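PDB 3VPB: glutamate--LysW ligase ArgX from Sulfolobus tokodaii, which probably joins the amino group of glutamate to the gamma-carboxyl group of the C-terminal glutamate of the carrier protein LysW, using ATP, in arginine biosynthesis. Local coordinates for residues V222-A225 with V226-H230; M156-S159 with A160-A163; V143-G146 with K147-E151. One frame throughout, in Å; residues are numbered along the deposited sequence.

Overall arrangement
All three contacts are local, each within one continuous run of chain, and none nests in or crosses another. Contact 3 comes first along the chain, in helix 143-153. Contact 2 follows in the loop that leads from this helix to strand 164-168. Their centres are about 16 Å apart, and both touch a third subunit, another copy of ArgX. Contact 2 also meets a second copy and the LysW chain. The helix and loop of contacts 3 and 2 connect strand 138-140 to strand 164-168 of the four-stranded antiparallel sheet. Contact 1 comes last, at the C-terminal end of helix 216-229, with its centre about 28 Å from that of contact 2. It packs on the five-stranded antiparallel sheet.

Contact 1 (V222-A225 with V226-H230); sequences VVKA and VSIVH
Val226 N gives an almost straight hydrogen bond to Val222 O (3.0 Å, 174° at the hydrogen). It is one of the backbone bonds of the i to i+4 kind that join the last turns of helix 216-229. Ile228 N bonds to Lys224 O at the same length. The last of the series, from Val229 N to Ala225 O, is weak. The chain then leaves the helix at His230, which has positive phi.

One side-chain hydrogen bond adds to these. Ser227 OG lies anti to its own carbonyl carbon (chi1 -64°), beside the backbone N, and so turns back to the previous turn. Ser227 OG donates to Val223 O at 2.9 Å. Ser227 N reaches the same oxygen from the opposite face of the carbonyl plane. Two donors of one residue therefore grip Val223 O.

The apolar contacts follow the same spacing. Val222 and Val226 lie side by side and point the same way, with Val222 CG1 4.2 Å from Val226 CG2. Lys224 bends at chi2 (69°), and its chain runs across the end of Ile228. Lys224 CE comes to 3.8 Å from Ile228 CD1, so the aliphatic part of the lysine does the touching. Ile228 CG1 also rests against Lys224 O, at 3.3 Å.

The two faces of the helix have different surroundings. Val222 and Val226 face the five-stranded antiparallel sheet, where Val222 packs on Ile236 and Ile238 of strand 233-241 and on Cys179 of strand 175-182. Val226 meets Val234, Ala181 and Leu251, while Lys224 and Ile228 touch Ile99 in the loop after helix 87-96.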
loop_
_atom_site.group_PDB
_atom_site.type_symbol
_atom_site.label_atom_id
_atom_site.label_comp_id
_atom_site.label_asym_id
_atom_site.label_seq_id
_atom_site.Cartn_x
_atom_site.Cartn_y
_atom_site.Cartn_z
ATOM N N VAL B 222 -18.831 -1.985 -32.262
ATOM C CA VAL B 222 -19.131 -1.132 -31.106
ATOM C C VAL B 222 -20.542 -1.413 -30.580
ATOM O O VAL B 222 -20.732 -1.618 -29.379
ATOM C CB VAL B 222 -18.984 0.380 -31.429
ATOM C CG1 VAL B 222 -19.414 1.254 -30.259
ATOM C CG2 VAL B 222 -17.556 0.715 -31.827
ATOM N N VAL B 223 -21.531 -1.420 -31.474
ATOM C CA VAL B 223 -22.907 -1.577 -31.020
ATOM C C VAL B 223 -23.115 -2.914 -30.301
ATOM O O VAL B 223 -23.737 -2.961 -29.242
ATOM C CB VAL B 223 -23.946 -1.308 -32.147
ATOM C CG1 VAL B 223 -25.363 -1.663 -31.686
ATOM C CG2 VAL B 223 -23.893 0.189 -32.551
ATOM N N LYS B 224 -22.582 -3.990 -30.868
ATOM C CA LYS B 224 -22.714 -5.303 -30.257
ATOM C C LYS B 224 -22.042 -5.337 -28.867
ATOM O O LYS B 224 -22.624 -5.830 -27.887
ATOM C CB LYS B 224 -22.145 -6.370 -31.180
ATOM C CG LYS B 224 -22.229 -7.802 -30.632
ATOM C CD LYS B 224 -23.664 -8.286 -30.580
ATOM C CE LYS B 224 -23.851 -9.427 -29.571
ATOM N NZ LYS B 224 -25.318 -9.654 -29.298
ATOM N N ALA B 225 -20.838 -4.778 -28.784
ATOM C CA ALA B 225 -20.066 -4.751 -27.523
ATOM C C ALA B 225 -20.818 -4.031 -26.393
ATOM O O ALA B 225 -20.970 -4.549 -25.269
ATOM C CB ALA B 225 -18.697 -4.118 -27.767
ATOM N N VAL B 226 -21.332 -2.851 -26.714
ATOM C CA VAL B 226 -22.129 -2.069 -25.768
ATOM C C VAL B 226 -23.445 -2.742 -25.368
ATOM O O VAL B 226 -23.910 -2.576 -24.232
ATOM C CB VAL B 226 -22.413 -0.660 -26.321
ATOM C CG1 VAL B 226 -23.210 0.142 -25.319
ATOM C CG2 VAL B 226 -21.092 0.049 -26.630
ATOM N N SER B 227 -24.064 -3.455 -26.306
ATOM C CA SER B 227 -25.306 -4.145 -26.016
ATOM C C SER B 227 -25.067 -5.319 -25.089
ATOM O O SER B 227 -25.919 -5.630 -24.260
ATOM C CB SER B 227 -25.975 -4.621 -27.297
ATOM O OG SER B 227 -26.345 -3.513 -28.098
ATOM N N ILE B 228 -23.918 -5.974 -25.230
ATOM C CA ILE B 228 -23.576 -7.090 -24.348
ATOM C C ILE B 228 -23.463 -6.619 -22.894
ATOM O O ILE B 228 -23.939 -7.291 -21.978
ATOM C CB ILE B 228 -22.270 -7.790 -24.810
ATOM C CG1 ILE B 228 -22.549 -8.624 -26.062
ATOM C CG2 ILE B 228 -21.696 -8.711 -23.718
ATOM C CD1 ILE B 228 -21.280 -8.881 -26.870
ATOM N N VAL B 229 -22.837 -5.460 -22.690
ATOM C CA VAL B 229 -22.566 -4.983 -21.330
ATOM C C VAL B 229 -23.666 -4.069 -20.788
ATOM O O VAL B 229 -23.681 -3.756 -19.606
ATOM C CB VAL B 229 -21.181 -4.276 -21.206
ATOM C CG1 VAL B 229 -20.051 -5.188 -21.669
ATOM C CG2 VAL B 229 -21.181 -2.976 -21.974
ATOM N N HIS B 230 -24.571 -3.638 -21.666
ATOM C CA HIS B 230 -25.718 -2.788 -21.319
ATOM C C HIS B 230 -25.416 -1.374 -20.799
ATOM O O HIS B 230 -26.168 -0.839 -19.992
ATOM C CB HIS B 230 -26.691 -3.528 -20.389
ATOM C CG HIS B 230 -27.316 -4.730 -21.023
ATOM N ND1 HIS B 230 -26.985 -6.019 -20.667
ATOM C CD2 HIS B 230 -28.237 -4.837 -22.010
ATOM C CE1 HIS B 230 -27.678 -6.870 -21.401
ATOM N NE2 HIS B 230 -28.453 -6.179 -22.218
#

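Contact 2 (M156-S159 with A160-A163); sequences MGNS and ALKA
Asn158 holds CG anti to its backbone N (chi1 -179°), which carries its amide forward to the start of the short 3-10 turn. There Asn158 OD1 accepts a hydrogen bond from Ala160 N at 2.9 Å. The donor is tilted 22° from the plane of the amide C=O. Lys162 keeps an extended chain beyond CG, and this brings Lys162 CE to 3.2 Å from Met156 O.

Two backbone bonds of the i to i+3 kind close the turn. Leu161 N donates to Asn158 O at 2.8 Å, and Lys162 N donates to Ser159 O at 3.1 Å. Each donor stands well above the carbonyl plane of its acceptor.

Met156 and Leu161 cross at about a right angle. Met156 CB lies 3.8 Å from Leu161 CB and 3.9 Å from Leu161 CD1. On the polar side, a water donates to Ser159 OG at 2.7 Å and has a weak bond from Lys162 NZ. Ser159 OG is also hydrogen-bonded to Glu52 of the LysW chain, and Asn158 ND2 to Tyr58 OH of the same chain as Asn158; the Asn158 side chain packs on Glu52 of LysW too.

The bond from Ala160 N to Asn158 OD1 makes an Asx turn at the start of the 3-10 turn. This turn of the ATP-grasp region lies where the carrier protein docks.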
loop_
_atom_site.group_PDB
_atom_site.type_symbol
_atom_site.label_atom_id
_atom_site.label_comp_id
_atom_site.label_asym_id
_atom_site.label_seq_id
_atom_site.Cartn_x
_atom_site.Cartn_y
_atom_site.Cartn_z
ATOM N N MET B 156 2.033 -4.016 -5.020
ATOM C CA MET B 156 0.864 -3.127 -5.091
ATOM C C MET B 156 -0.031 -3.350 -3.878
ATOM O O MET B 156 -0.111 -4.462 -3.354
ATOM C CB MET B 156 0.079 -3.359 -6.381
ATOM C CG MET B 156 0.869 -3.030 -7.679
ATOM S SD MET B 156 1.295 -1.286 -7.909
ATOM C CE MET B 156 2.978 -1.200 -7.289
ATOM N N GLY B 157 -0.721 -2.301 -3.447
ATOM C CA GLY B 157 -1.547 -2.381 -2.237
ATOM C C GLY B 157 -2.975 -2.830 -2.473
ATOM O O GLY B 157 -3.683 -3.154 -1.531
ATOM N N ASN B 158 -3.404 -2.826 -3.730
ATOM C CA ASN B 158 -4.734 -3.323 -4.138
ATOM C C ASN B 158 -4.515 -4.683 -4.815
ATOM O O ASN B 158 -3.899 -4.771 -5.882
ATOM C CB ASN B 158 -5.401 -2.322 -5.084
ATOM C CG ASN B 158 -6.794 -2.758 -5.516
ATOM O OD1 ASN B 158 -7.071 -3.945 -5.618
ATOM N ND2 ASN B 158 -7.680 -1.787 -5.748
ATOM N N SER B 159 -4.981 -5.747 -4.175
ATOM C CA SER B 159 -4.718 -7.091 -4.684
ATOM C C SER B 159 -5.272 -7.366 -6.090
ATOM O O SER B 159 -4.783 -8.254 -6.782
ATOM C CB SER B 159 -5.206 -8.137 -3.676
ATOM O OG SER B 159 -4.363 -8.055 -2.551
ATOM N N ALA B 160 -6.241 -6.574 -6.539
ATOM C CA ALA B 160 -6.706 -6.687 -7.924
ATOM C C ALA B 160 -5.601 -6.273 -8.912
ATOM O O ALA B 160 -5.544 -6.784 -10.037
ATOM C CB ALA B 160 -7.999 -5.884 -8.149
ATOM N N LEU B 161 -4.687 -5.397 -8.474
ATOM C CA LEU B 161 -3.563 -4.978 -9.334
ATOM C C LEU B 161 -2.536 -6.088 -9.485
ATOM O O LEU B 161 -1.649 -6.006 -10.327
ATOM C CB LEU B 161 -2.882 -3.717 -8.793
ATOM C CG LEU B 161 -3.694 -2.426 -8.731
ATOM C CD1 LEU B 161 -2.787 -1.319 -8.167
ATOM C CD2 LEU B 161 -4.211 -2.034 -10.092
ATOM N N LYS B 162 -2.666 -7.128 -8.670
ATOM C CA LYS B 162 -1.788 -8.292 -8.746
ATOM C C LYS B 162 -2.276 -9.344 -9.751
ATOM O O LYS B 162 -1.592 -10.339 -9.999
ATOM C CB LYS B 162 -1.627 -8.919 -7.358
ATOM C CG LYS B 162 -0.914 -7.999 -6.354
ATOM C CD LYS B 162 -0.881 -8.595 -4.951
ATOM C CE LYS B 162 -0.301 -7.575 -3.963
ATOM N NZ LYS B 162 0.030 -8.202 -2.651
ATOM N N ALA B 163 -3.474 -9.150 -10.301
ATOM C CA ALA B 163 -3.976 -10.030 -11.335
ATOM C C ALA B 163 -3.398 -9.531 -12.665
ATOM O O ALA B 163 -3.445 -8.340 -12.947
ATOM C CB ALA B 163 -5.492 -9.987 -11.377
HETATM O O HOH W 1 -2.622 -9.991 -1.821
#

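Contact 3 (V143-G146 with K147-E151); sequences VFEG and KTIIE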
loop_
_atom_site.group_PDB
_atom_site.type_symbol
_atom_site.label_atom_id
_atom_site.label_comp_id
_atom_site.label_asym_id
_atom_site.label_seq_id
_atom_site.Cartn_x
_atom_site.Cartn_y
_atom_site.Cartn_z
ATOM N N VAL B 143 12.397 -11.730 -21.080
ATOM C CA VAL B 143 12.224 -12.303 -19.740
ATOM C C VAL B 143 12.712 -11.383 -18.613
ATOM O O VAL B 143 12.207 -11.461 -17.496
ATOM C CB VAL B 143 12.930 -13.671 -19.572
ATOM C CG1 VAL B 143 12.214 -14.485 -18.508
ATOM C CG2 VAL B 143 12.980 -14.431 -20.884
ATOM N N PHE B 144 13.713 -10.545 -18.907
ATOM C CA PHE B 144 14.238 -9.605 -17.902
ATOM C C PHE B 144 13.171 -8.581 -17.516
ATOM O O PHE B 144 12.924 -8.326 -16.324
ATOM C CB PHE B 144 15.462 -8.846 -18.421
ATOM C CG PHE B 144 16.740 -9.666 -18.488
ATOM C CD1 PHE B 144 16.753 -11.033 -18.235
ATOM C CD2 PHE B 144 17.931 -9.040 -18.818
ATOM C CE1 PHE B 144 17.950 -11.769 -18.330
ATOM C CE2 PHE B 144 19.134 -9.760 -18.890
ATOM C CZ PHE B 144 19.140 -11.111 -18.643
ATOM N N GLU B 145 12.572 -7.962 -18.537
ATOM C CA GLU B 145 11.476 -7.015 -18.352
ATOM C C GLU B 145 10.311 -7.718 -17.667
ATOM O O GLU B 145 9.711 -7.151 -16.759
ATOM C CB GLU B 145 11.016 -6.487 -19.709
ATOM C CG GLU B 145 10.049 -5.318 -19.696
ATOM C CD GLU B 145 10.076 -4.556 -21.038
ATOM O OE1 GLU B 145 10.287 -5.174 -22.118
ATOM O OE2 GLU B 145 9.883 -3.327 -21.008
ATOM N N GLY B 146 9.995 -8.938 -18.118
ATOM C CA GLY B 146 8.905 -9.731 -17.519
ATOM C C GLY B 146 9.110 -9.943 -16.023
ATOM O O GLY B 146 8.215 -9.701 -15.231
ATOM N N LYS B 147 10.315 -10.362 -15.638
ATOM C CA LYS B 147 10.633 -10.627 -14.214
ATOM C C LYS B 147 10.547 -9.378 -13.344
ATOM O O LYS B 147 10.057 -9.442 -12.212
ATOM C CB LYS B 147 12.035 -11.252 -14.078
ATOM C CG LYS B 147 12.076 -12.735 -14.449
ATOM C CD LYS B 147 13.498 -13.303 -14.423
ATOM C CE LYS B 147 13.459 -14.777 -14.123
ATOM N NZ LYS B 147 14.646 -15.538 -14.593
ATOM N N THR B 148 11.032 -8.250 -13.858
ATOM C CA THR B 148 11.002 -7.019 -13.056
ATOM C C THR B 148 9.582 -6.479 -12.920
ATOM O O THR B 148 9.200 -6.018 -11.850
ATOM C CB THR B 148 12.028 -5.943 -13.505
ATOM O OG1 THR B 148 12.089 -4.918 -12.499
ATOM C CG2 THR B 148 11.622 -5.309 -14.792
ATOM N N ILE B 149 8.771 -6.609 -13.967
ATOM C CA ILE B 149 7.358 -6.212 -13.864
ATOM C C ILE B 149 6.623 -7.087 -12.849
ATOM O O ILE B 149 5.871 -6.584 -12.005
ATOM C CB ILE B 149 6.639 -6.189 -15.261
ATOM C CG1 ILE B 149 7.287 -5.154 -16.192
ATOM C CG2 ILE B 149 5.099 -5.890 -15.108
ATOM C CD1 ILE B 149 7.269 -3.720 -15.679
ATOM N N ILE B 150 6.829 -8.401 -12.910
ATOM C CA ILE B 150 6.219 -9.297 -11.916
ATOM C C ILE B 150 6.537 -8.851 -10.492
ATOM O O ILE B 150 5.648 -8.782 -9.646
ATOM C CB ILE B 150 6.660 -10.757 -12.137
ATOM C CG1 ILE B 150 5.937 -11.330 -13.370
ATOM C CG2 ILE B 150 6.359 -11.617 -10.917
ATOM C CD1 ILE B 150 6.513 -12.676 -13.836
ATOM N N GLU B 151 7.805 -8.530 -10.242
ATOM C CA GLU B 151 8.216 -8.103 -8.908
ATOM C C GLU B 151 7.515 -6.819 -8.480
ATOM O O GLU B 151 7.091 -6.689 -7.328
ATOM C CB GLU B 151 9.741 -7.872 -8.857
ATOM C CG GLU B 151 10.590 -9.132 -8.818
ATOM C CD GLU B 151 12.078 -8.856 -8.552
ATOM O OE1 GLU B 151 12.819 -9.823 -8.274
ATOM O OE2 GLU B 151 12.494 -7.683 -8.618
#
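Lys147 leans back over the carbonyl of Val143, one turn earlier, at the start of the helix. Lys147 CB is 3.4 Å from Val143 O, and Lys147 CG is 3.3 Å from the same oxygen. The torsion places CG beside the backbone N (chi1 -77°), on the side of the earlier turn. Lys147 CD is still 3.8 Å from Val143 O. The chain then runs on extended, and NZ leaves the helix to hydrogen-bond Asn197 O of a third subunit, another copy of ArgX, where Thr148 OG1 bonds to Ser138 and Glu151 forms a salt bridge with Arg200.

Lys147 N donates to the same Val143 O at 2.9 Å. Three more i to i+4 bonds follow, from Thr148 N, Ile149 N and Ile150 N to the carbonyls of Phe144, Glu145 and Gly146. Two other side chains press on Glu145 O: Thr148 CG2 at 3.3 Å and Ile149 CG1 at 3.2 Å.

Glu145 turns away and forms a salt bridge with Arg141, just before the helix. Helix 143-153 therefore lies between two neighbours: Ile150 packs on Ala113, Leu114 and Tyr117 of helix 110-120, and other side chains bind the third subunit.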